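Local coordinates for flagellar hook-associated protein (Burkholderia pseudomallei, PDB 4UT1) that probably serves as a structural element of the bacterial flagellum, at the junction between hook and filament, at residues Val211-Gln221 with Tyr229-Leu239; Leu475-Ala486 with Pro554-Ala564. All coordinates share one frame; numbering follows the deposited sequence.

In the fold
Contact 1 and contact 2 come in series along the chain, contact 1 being complete in sequence well before contact 2 begins, and sit on opposite sides of the chain's centre. Their centres lie about 83 Å apart and their nearest atoms about 64 Å, so they do not meet. Contact 1 belongs to the helical domain, where helix 201-215 runs into the edge strand of a six-stranded antiparallel sheet. Contact 2 belongs to the D3 domain and joins two adjacent strands of a five-stranded antiparallel sheet. They share no sheet or helix; each joins parts of its own domain, one between neighbours in sequence, the other across 67 intervening residues, in a molecule strung out lengthwise.

Contact 1: Val211-Gln221 with Tyr229-Leu239; sequences VSKLSQLAGVQ and YSVFLSGGQPL
The beta hairpin of strands 220-225 and 228-233 is joined here to the helix 201-215 that leads into it. Q221 and F232 form the antiparallel hydrogen-bonded pair: Q221 N reaches F232 O at 2.7 Å, and F232 N returns to Q221 O at 2.9 Å. Beyond it V220 and L233 make a non-hydrogen-bonded pair whose side chains diverge, and S234 N, one residue into the type I turn that begins at L233, binds G219 O at 2.9 Å from above the carbonyl plane (N-H...O angle 145°). Q221 CG sits between its own backbone N and carbonyl carbon (chi1 63°), 3.9 Å from F232 CB; the Q221 amide plane is turned 66° from the phenyl ring, whose edge meets Q221 O. From the helix, L214 CD2 and V231 CG1 meet tip to tip at 3.9 Å, and V211 CG2 approaches the Y229 ring obliquely, nearest CD2 at 3.9 Å; Y229 OH is bonded to D208. From the strand, V220 crosses L239 at about a right angle, CG1 3.8 Å from CD1; from the connecting loop, A218 CB lies 3.8 Å from L233 CD2. Backbone bonds thus set the hairpin's register, while aliphatic branches pack it against the preceding helix and the loop after it.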
loop_
_atom_site.group_PDB
_atom_site.type_symbol
_atom_site.label_atom_id
_atom_site.label_comp_id
_atom_site.label_asym_id
_atom_site.label_seq_id
_atom_site.Cartn_x
_atom_site.Cartn_y
_atom_site.Cartn_z
ATOM N N VAL A 211 20.904 31.894 -18.856
ATOM C CA VAL A 211 19.488 31.557 -18.967
ATOM C C VAL A 211 19.312 30.134 -19.491
ATOM O O VAL A 211 18.408 29.405 -19.061
ATOM C CB VAL A 211 18.740 32.527 -19.895
ATOM C CG1 VAL A 211 17.348 31.993 -20.211
ATOM C CG2 VAL A 211 18.659 33.918 -19.265
ATOM N N SER A 212 20.171 29.753 -20.432
ATOM C CA SER A 212 20.137 28.409 -21.001
ATOM C C SER A 212 20.359 27.395 -19.908
ATOM O O SER A 212 19.510 26.530 -19.664
ATOM C CB SER A 212 21.192 28.244 -22.097
ATOM O OG SER A 212 21.344 26.874 -22.454
ATOM N N LYS A 213 21.503 27.517 -19.245
ATOM C CA LYS A 213 21.844 26.647 -18.132
ATOM C C LYS A 213 20.709 26.606 -17.114
ATOM O O LYS A 213 20.318 25.536 -16.661
ATOM C CB LYS A 213 23.146 27.103 -17.466
ATOM C CG LYS A 213 24.350 27.186 -18.416
ATOM C CD LYS A 213 24.544 25.919 -19.244
ATOM C CE LYS A 213 25.041 24.752 -18.407
ATOM N NZ LYS A 213 25.454 23.594 -19.261
ATOM N N LEU A 214 20.166 27.771 -16.774
ATOM C CA LEU A 214 19.059 27.850 -15.822
ATOM C C LEU A 214 17.812 27.045 -16.248
ATOM O O LEU A 214 17.194 26.358 -15.430
ATOM C CB LEU A 214 18.688 29.326 -15.595
ATOM C CG LEU A 214 17.452 29.607 -14.733
ATOM C CD1 LEU A 214 17.590 28.989 -13.344
ATOM C CD2 LEU A 214 17.219 31.111 -14.625
ATOM N N SER A 215 17.442 27.121 -17.524
ATOM C CA SER A 215 16.236 26.444 -17.989
ATOM C C SER A 215 16.389 24.920 -17.950
ATOM O O SER A 215 15.395 24.198 -17.964
ATOM C CB SER A 215 15.871 26.902 -19.404
ATOM O OG SER A 215 16.860 26.512 -20.341
ATOM N N GLN A 216 17.622 24.431 -17.902
ATOM C CA GLN A 216 17.853 22.994 -17.747
ATOM C C GLN A 216 17.582 22.551 -16.307
ATOM O O GLN A 216 17.426 21.356 -16.025
ATOM C CB GLN A 216 19.284 22.625 -18.155
ATOM C CG GLN A 216 19.595 22.867 -19.623
ATOM C CD GLN A 216 21.074 22.707 -19.924
ATOM O OE1 GLN A 216 21.794 22.040 -19.189
ATOM N NE2 GLN A 216 21.534 23.331 -20.997
ATOM N N LEU A 217 17.508 23.516 -15.396
ATOM C CA LEU A 217 17.300 23.207 -13.991
ATOM C C LEU A 217 15.853 23.433 -13.571
ATOM O O LEU A 217 15.335 22.748 -12.676
ATOM C CB LEU A 217 18.238 24.036 -13.114
ATOM C CG LEU A 217 19.732 23.932 -13.444
ATOM C CD1 LEU A 217 20.488 25.028 -12.701
ATOM C CD2 LEU A 217 20.293 22.546 -13.116
ATOM N N ALA A 218 15.192 24.383 -14.223
ATOM C CA ALA A 218 13.819 24.718 -13.874
ATOM C C ALA A 218 13.130 25.424 -15.022
ATOM O O ALA A 218 13.776 26.067 -15.844
ATOM C CB ALA A 218 13.775 25.595 -12.615
ATOM N N GLY A 219 11.810 25.311 -15.060
ATOM C CA GLY A 219 11.020 25.990 -16.065
ATOM C C GLY A 219 11.026 27.474 -15.781
ATOM O O GLY A 219 10.549 27.915 -14.737
ATOM N N VAL A 220 11.592 28.239 -16.706
ATOM C CA VAL A 220 11.678 29.683 -16.553
ATOM C C VAL A 220 11.194 30.415 -17.792
ATOM O O VAL A 220 11.322 29.924 -18.919
ATOM C CB VAL A 220 13.117 30.133 -16.256
ATOM C CG1 VAL A 220 13.599 29.522 -14.944
ATOM C CG2 VAL A 220 14.044 29.771 -17.411
ATOM N N GLN A 221 10.634 31.596 -17.570
ATOM C CA GLN A 221 10.278 32.496 -18.650
ATOM C C GLN A 221 10.961 33.844 -18.413
ATOM O O GLN A 221 10.899 34.405 -17.313
ATOM C CB GLN A 221 8.770 32.660 -18.743
ATOM C CG GLN A 221 8.156 33.287 -17.508
ATOM C CD GLN A 221 6.643 33.252 -17.523
ATOM O OE1 GLN A 221 6.033 32.206 -17.300
ATOM N NE2 GLN A 221 6.026 34.402 -17.786
ATOM N N TYR A 229 16.870 41.596 -18.268
ATOM C CA TYR A 229 16.157 40.321 -18.251
ATOM C C TYR A 229 15.453 40.151 -16.908
ATOM O O TYR A 229 16.109 39.944 -15.891
ATOM C CB TYR A 229 17.108 39.129 -18.455
ATOM C CG TYR A 229 17.551 38.810 -19.870
ATOM C CD1 TYR A 229 17.176 39.601 -20.948
ATOM C CD2 TYR A 229 18.354 37.696 -20.118
ATOM C CE1 TYR A 229 17.594 39.293 -22.235
ATOM C CE2 TYR A 229 18.773 37.380 -21.392
ATOM C CZ TYR A 229 18.391 38.179 -22.451
ATOM O OH TYR A 229 18.815 37.864 -23.725
ATOM N N SER A 230 14.130 40.233 -16.879
ATOM C CA SER A 230 13.420 39.723 -15.715
ATOM C C SER A 230 13.187 38.227 -15.925
ATOM O O SER A 230 12.853 37.807 -17.025
ATOM C CB SER A 230 12.102 40.457 -15.495
ATOM O OG SER A 230 12.338 41.755 -14.978
ATOM N N VAL A 231 13.383 37.428 -14.883
ATOM C CA VAL A 231 13.223 35.977 -15.015
ATOM C C VAL A 231 12.254 35.441 -13.982
ATOM O O VAL A 231 12.329 35.787 -12.798
ATOM C CB VAL A 231 14.569 35.231 -14.883
ATOM C CG1 VAL A 231 14.376 33.741 -15.183
ATOM C CG2 VAL A 231 15.597 35.824 -15.819
ATOM N N PHE A 232 11.343 34.586 -14.441
ATOM C CA PHE A 232 10.310 34.022 -13.591
ATOM C C PHE A 232 10.233 32.515 -13.763
ATOM O O PHE A 232 10.424 32.001 -14.869
ATOM C CB PHE A 232 8.942 34.620 -13.914
ATOM C CG PHE A 232 8.863 36.102 -13.728
ATOM C CD1 PHE A 232 9.314 36.960 -14.716
ATOM C CD2 PHE A 232 8.315 36.635 -12.572
ATOM C CE1 PHE A 232 9.233 38.337 -14.544
ATOM C CE2 PHE A 232 8.230 38.001 -12.392
ATOM C CZ PHE A 232 8.687 38.854 -13.380
ATOM N N LEU A 233 9.958 31.823 -12.667
ATOM C CA LEU A 233 9.568 30.415 -12.740
ATOM C C LEU A 233 8.245 30.338 -13.474
ATOM O O LEU A 233 7.433 31.261 -13.391
ATOM C CB LEU A 233 9.450 29.799 -11.346
ATOM C CG LEU A 233 10.779 29.469 -10.662
ATOM C CD1 LEU A 233 10.545 29.056 -9.225
ATOM C CD2 LEU A 233 11.539 28.383 -11.416
ATOM N N SER A 234 8.022 29.239 -14.188
ATOM C CA SER A 234 6.820 29.095 -14.999
ATOM C C SER A 234 5.569 29.371 -14.182
ATOM O O SER A 234 4.573 29.857 -14.710
ATOM C CB SER A 234 6.743 27.692 -15.609
ATOM O OG SER A 234 7.885 27.406 -16.396
ATOM N N GLY A 235 5.634 29.074 -12.887
ATOM C CA GLY A 235 4.494 29.235 -12.002
ATOM C C GLY A 235 4.277 30.656 -11.534
ATOM O O GLY A 235 3.285 30.947 -10.870
ATOM N N GLY A 236 5.216 31.540 -11.859
ATOM C CA GLY A 236 5.068 32.957 -11.560
ATOM C C GLY A 236 6.100 33.547 -10.615
ATOM O O GLY A 236 6.278 34.762 -10.571
ATOM N N GLN A 237 6.774 32.692 -9.851
ATOM C CA GLN A 237 7.744 33.144 -8.856
ATOM C C GLN A 237 8.899 33.875 -9.534
ATOM O O GLN A 237 9.560 33.320 -10.406
ATOM C CB GLN A 237 8.254 31.950 -8.033
ATOM C CG GLN A 237 9.488 32.230 -7.184
ATOM C CD GLN A 237 9.239 33.240 -6.094
ATOM O OE1 GLN A 237 8.265 33.138 -5.348
ATOM N NE2 GLN A 237 10.119 34.228 -5.992
ATOM N N PRO A 238 9.131 35.141 -9.159
ATOM C CA PRO A 238 10.279 35.824 -9.764
ATOM C C PRO A 238 11.608 35.193 -9.349
ATOM O O PRO A 238 11.754 34.757 -8.204
ATOM C CB PRO A 238 10.164 37.261 -9.232
ATOM C CG PRO A 238 9.351 37.152 -7.992
ATOM C CD PRO A 238 8.404 35.992 -8.200
ATOM N N LEU A 239 12.560 35.149 -10.275
ATOM C CA LEU A 239 13.914 34.708 -9.972
ATOM C C LEU A 239 14.899 35.858 -10.140
ATOM O O LEU A 239 15.847 36.003 -9.366
ATOM C CB LEU A 239 14.323 33.556 -10.878
ATOM C CG LEU A 239 13.559 32.244 -10.672
ATOM C CD1 LEU A 239 14.189 31.210 -11.562
ATOM C CD2 LEU A 239 13.579 31.808 -9.201
#

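Contact 2: Leu475-Ala486 with Pro554-Ala564. With EDO (1,2-ethanediol), chain U.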
loop_
_atom_site.group_PDB
_atom_site.type_symbol
_atom_site.label_atom_id
_atom_site.label_comp_id
_atom_site.label_asym_id
_atom_site.label_seq_id
_atom_site.Cartn_x
_atom_site.Cartn_y
_atom_site.Cartn_z
ATOM N N LEU A 475 -14.770 -23.795 20.039
ATOM C CA LEU A 475 -15.146 -25.182 20.273
ATOM C C LEU A 475 -15.427 -25.418 21.752
ATOM O O LEU A 475 -14.565 -25.200 22.594
ATOM C CB LEU A 475 -14.048 -26.127 19.789
ATOM C CG LEU A 475 -13.899 -26.330 18.281
ATOM C CD1 LEU A 475 -12.664 -27.181 18.004
ATOM C CD2 LEU A 475 -15.138 -26.998 17.695
ATOM N N PRO A 476 -16.635 -25.890 22.071
ATOM C CA PRO A 476 -16.935 -26.179 23.475
ATOM C C PRO A 476 -16.014 -27.283 23.989
ATOM O O PRO A 476 -15.417 -27.991 23.179
ATOM C CB PRO A 476 -18.395 -26.629 23.435
ATOM C CG PRO A 476 -18.558 -27.228 22.064
ATOM C CD PRO A 476 -17.662 -26.418 21.156
ATOM N N SER A 477 -15.903 -27.431 25.304
ATOM C CA SER A 477 -14.950 -28.374 25.883
ATOM C C SER A 477 -15.313 -29.828 25.594
ATOM O O SER A 477 -14.437 -30.688 25.528
ATOM C CB SER A 477 -14.836 -28.150 27.395
ATOM O OG SER A 477 -16.116 -28.012 27.992
ATOM N N GLY A 478 -16.598 -30.105 25.414
ATOM C CA GLY A 478 -17.038 -31.472 25.205
ATOM C C GLY A 478 -17.287 -31.847 23.754
ATOM O O GLY A 478 -17.388 -30.980 22.880
ATOM N N THR A 479 -17.390 -33.151 23.508
ATOM C CA THR A 479 -17.744 -33.676 22.197
ATOM C C THR A 479 -19.222 -33.464 21.879
ATOM O O THR A 479 -20.098 -33.739 22.704
ATOM C CB THR A 479 -17.420 -35.190 22.103
ATOM O OG1 THR A 479 -16.002 -35.371 22.179
ATOM C CG2 THR A 479 -17.927 -35.792 20.795
ATOM N N THR A 480 -19.493 -32.993 20.669
ATOM C CA THR A 480 -20.857 -32.918 20.158
ATOM C C THR A 480 -21.180 -34.153 19.324
ATOM O O THR A 480 -20.413 -34.535 18.446
ATOM C CB THR A 480 -21.069 -31.660 19.310
ATOM O OG1 THR A 480 -20.859 -30.512 20.136
ATOM C CG2 THR A 480 -22.478 -31.618 18.755
ATOM N N THR A 481 -22.319 -34.781 19.601
ATOM C CA THR A 481 -22.693 -35.991 18.874
ATOM C C THR A 481 -24.021 -35.791 18.164
ATOM O O THR A 481 -25.059 -35.608 18.793
ATOM C CB THR A 481 -22.768 -37.212 19.812
ATOM O OG1 THR A 481 -21.486 -37.418 20.421
ATOM C CG2 THR A 481 -23.164 -38.467 19.042
ATOM N N LEU A 482 -23.972 -35.773 16.840
ATOM C CA LEU A 482 -25.187 -35.660 16.058
ATOM C C LEU A 482 -25.718 -37.060 15.868
ATOM O O LEU A 482 -24.946 -37.990 15.706
ATOM C CB LEU A 482 -24.914 -34.994 14.714
ATOM C CG LEU A 482 -24.219 -33.634 14.839
ATOM C CD1 LEU A 482 -24.016 -33.042 13.466
ATOM C CD2 LEU A 482 -25.066 -32.707 15.739
ATOM N N ALA A 483 -27.035 -37.204 15.903
ATOM C CA ALA A 483 -27.676 -38.497 15.673
ATOM C C ALA A 483 -28.773 -38.334 14.621
ATOM O O ALA A 483 -29.504 -37.337 14.629
ATOM C CB ALA A 483 -28.243 -39.044 16.968
ATOM N N TYR A 484 -28.888 -39.306 13.721
ATOM C CA TYR A 484 -29.877 -39.246 12.652
ATOM C C TYR A 484 -31.107 -40.066 13.007
ATOM O O TYR A 484 -31.003 -41.224 13.405
ATOM C CB TYR A 484 -29.281 -39.754 11.343
ATOM C CG TYR A 484 -30.216 -39.776 10.138
ATOM C CD1 TYR A 484 -30.641 -38.600 9.545
ATOM C CD2 TYR A 484 -30.621 -40.986 9.564
ATOM C CE1 TYR A 484 -31.449 -38.608 8.429
ATOM C CE2 TYR A 484 -31.435 -41.005 8.442
ATOM C CZ TYR A 484 -31.849 -39.819 7.883
ATOM O OH TYR A 484 -32.649 -39.817 6.763
ATOM N N ASN A 485 -32.274 -39.460 12.844
ATOM C CA ASN A 485 -33.531 -40.186 13.014
ATOM C C ASN A 485 -34.147 -40.496 11.647
ATOM O O ASN A 485 -34.544 -39.587 10.930
ATOM C CB ASN A 485 -34.485 -39.366 13.883
ATOM C CG ASN A 485 -35.761 -40.106 14.181
ATOM O OD1 ASN A 485 -36.680 -40.096 13.375
ATOM N ND2 ASN A 485 -35.814 -40.772 15.327
ATOM N N ALA A 486 -34.200 -41.773 11.261
ATOM C CA ALA A 486 -34.630 -42.122 9.901
ATOM C C ALA A 486 -36.131 -41.885 9.685
ATOM O O ALA A 486 -36.577 -41.605 8.567
ATOM C CB ALA A 486 -34.272 -43.590 9.581
ATOM N N PRO A 554 -27.403 -42.090 6.369
ATOM C CA PRO A 554 -27.167 -42.709 7.675
ATOM C C PRO A 554 -28.313 -43.670 8.011
ATOM O O PRO A 554 -29.434 -43.437 7.567
ATOM C CB PRO A 554 -27.153 -41.519 8.644
ATOM C CG PRO A 554 -27.121 -40.265 7.770
ATOM C CD PRO A 554 -27.774 -40.667 6.488
ATOM N N ALA A 555 -28.027 -44.722 8.766
ATOM C CA ALA A 555 -29.074 -45.581 9.306
ATOM C C ALA A 555 -29.696 -44.888 10.508
ATOM O O ALA A 555 -29.154 -43.901 10.999
ATOM C CB ALA A 555 -28.516 -46.939 9.700
ATOM N N ASP A 556 -30.832 -45.399 10.985
ATOM C CA ASP A 556 -31.458 -44.841 12.176
ATOM C C ASP A 556 -30.503 -45.005 13.352
ATOM O O ASP A 556 -29.926 -46.079 13.543
ATOM C CB ASP A 556 -32.810 -45.527 12.466
ATOM C CG ASP A 556 -33.548 -44.888 13.634
ATOM O OD1 ASP A 556 -33.804 -43.668 13.584
ATOM O OD2 ASP A 556 -33.847 -45.597 14.611
ATOM N N GLY A 557 -30.285 -43.919 14.091
ATOM C CA GLY A 557 -29.393 -43.936 15.239
ATOM C C GLY A 557 -27.920 -43.690 14.934
ATOM O O GLY A 557 -27.129 -43.588 15.865
ATOM N N ASP A 558 -27.554 -43.605 13.656
ATOM C CA ASP A 558 -26.143 -43.393 13.283
ATOM C C ASP A 558 -25.719 -42.034 13.825
ATOM O O ASP A 558 -26.556 -41.157 14.023
ATOM C CB ASP A 558 -25.926 -43.484 11.763
ATOM C CG ASP A 558 -25.693 -44.923 11.283
ATOM O OD1 ASP A 558 -25.636 -45.838 12.129
ATOM O OD2 ASP A 558 -25.550 -45.125 10.062
ATOM N N GLN A 559 -24.427 -41.879 14.091
ATOM C CA GLN A 559 -23.933 -40.721 14.827
ATOM C C GLN A 559 -22.693 -40.159 14.188
ATOM O O GLN A 559 -21.887 -40.894 13.620
ATOM C CB GLN A 559 -23.615 -41.090 16.280
ATOM C CG GLN A 559 -24.776 -41.741 17.048
ATOM C CD GLN A 559 -24.309 -42.347 18.354
ATOM O OE1 GLN A 559 -24.343 -41.696 19.399
ATOM N NE2 GLN A 559 -23.836 -43.596 18.297
ATOM N N PHE A 560 -22.539 -38.850 14.320
ATOM C CA PHE A 560 -21.394 -38.125 13.780
ATOM C C PHE A 560 -20.931 -37.150 14.850
ATOM O O PHE A 560 -21.746 -36.423 15.431
ATOM C CB PHE A 560 -21.783 -37.433 12.473
ATOM C CG PHE A 560 -22.438 -38.369 11.506
ATOM C CD1 PHE A 560 -23.803 -38.605 11.573
ATOM C CD2 PHE A 560 -21.674 -39.098 10.602
ATOM C CE1 PHE A 560 -24.413 -39.521 10.719
ATOM C CE2 PHE A 560 -22.271 -40.015 9.741
ATOM C CZ PHE A 560 -23.653 -40.225 9.807
ATOM N N THR A 561 -19.635 -37.167 15.151
ATOM C CA THR A 561 -19.112 -36.360 16.246
ATOM C C THR A 561 -18.383 -35.129 15.731
ATOM O O THR A 561 -17.902 -35.104 14.592
ATOM C CB THR A 561 -18.150 -37.158 17.137
ATOM O OG1 THR A 561 -17.045 -37.631 16.348
ATOM C CG2 THR A 561 -18.860 -38.344 17.758
ATOM N N ILE A 562 -18.342 -34.110 16.582
ATOM C CA ILE A 562 -17.631 -32.866 16.321
ATOM C C ILE A 562 -16.913 -32.470 17.598
ATOM O O ILE A 562 -17.520 -32.383 18.660
ATOM C CB ILE A 562 -18.576 -31.721 15.883
ATOM C CG1 ILE A 562 -19.211 -32.030 14.527
ATOM C CG2 ILE A 562 -17.808 -30.407 15.783
ATOM C CD1 ILE A 562 -20.366 -31.108 14.175
ATOM N N GLY A 563 -15.614 -32.223 17.509
ATOM C CA GLY A 563 -14.873 -31.858 18.695
ATOM C C GLY A 563 -13.492 -31.361 18.321
ATOM O O GLY A 563 -13.182 -31.212 17.141
ATOM N N ALA A 564 -12.670 -31.109 19.329
ATOM C CA ALA A 564 -11.309 -30.630 19.107
ATOM C C ALA A 564 -10.468 -31.695 18.411
ATOM O O ALA A 564 -10.648 -32.894 18.638
ATOM C CB ALA A 564 -10.671 -30.217 20.429
HETATM C C1 EDO U . -26.211 -46.400 15.821
HETATM O O1 EDO U . -25.247 -46.928 16.737
HETATM C C2 EDO U . -26.468 -47.370 14.687
HETATM O O2 EDO U . -27.481 -46.855 13.818
HETATM O O HOH W 1 -17.909 -30.151 20.308
#
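Y484 crosses P554 at about a right angle, at the end of the paired strands 480-485 and 559-564. Its CB lies 3.9 Å and its CG 3.8 Å from P554 CB; with CG anti to the backbone N (chi1 179°), the ring takes P554 CG over one face, 4.1 Å from the centroid, a CH-pi contact offset toward the rim. Farther out CD2 comes 3.4 Å from P554 O and near A555 O, which lies at the ring edge in its plane, and CE2 comes 3.3 Å from P554 O. Y484 N and O bond to D558 O and G557 N, so Y484 holds the type II turn from A555 to D558 at two backbone points; A555 N to D558 OD2 and D558 N to A555 O hold it from within. Beside it D556 OD1 accepts A486 N at 3.0 Å, on its anti side. T480 with I562 and L482 with F560 form hydrogen-bonded pairs, L482 N to F560 O being 2.7 Å, and L482 CD1 meets I562 CD1 at 4.2 Å. At the far end a water bridges G478 O, I562 O and T480 OG1. Strand 559-564 also pairs with 450-454 and strand 480-485 with 490-492, where L491 touches Y484; F560 and I562 pack on strand 546-551 of the second D3 sheet.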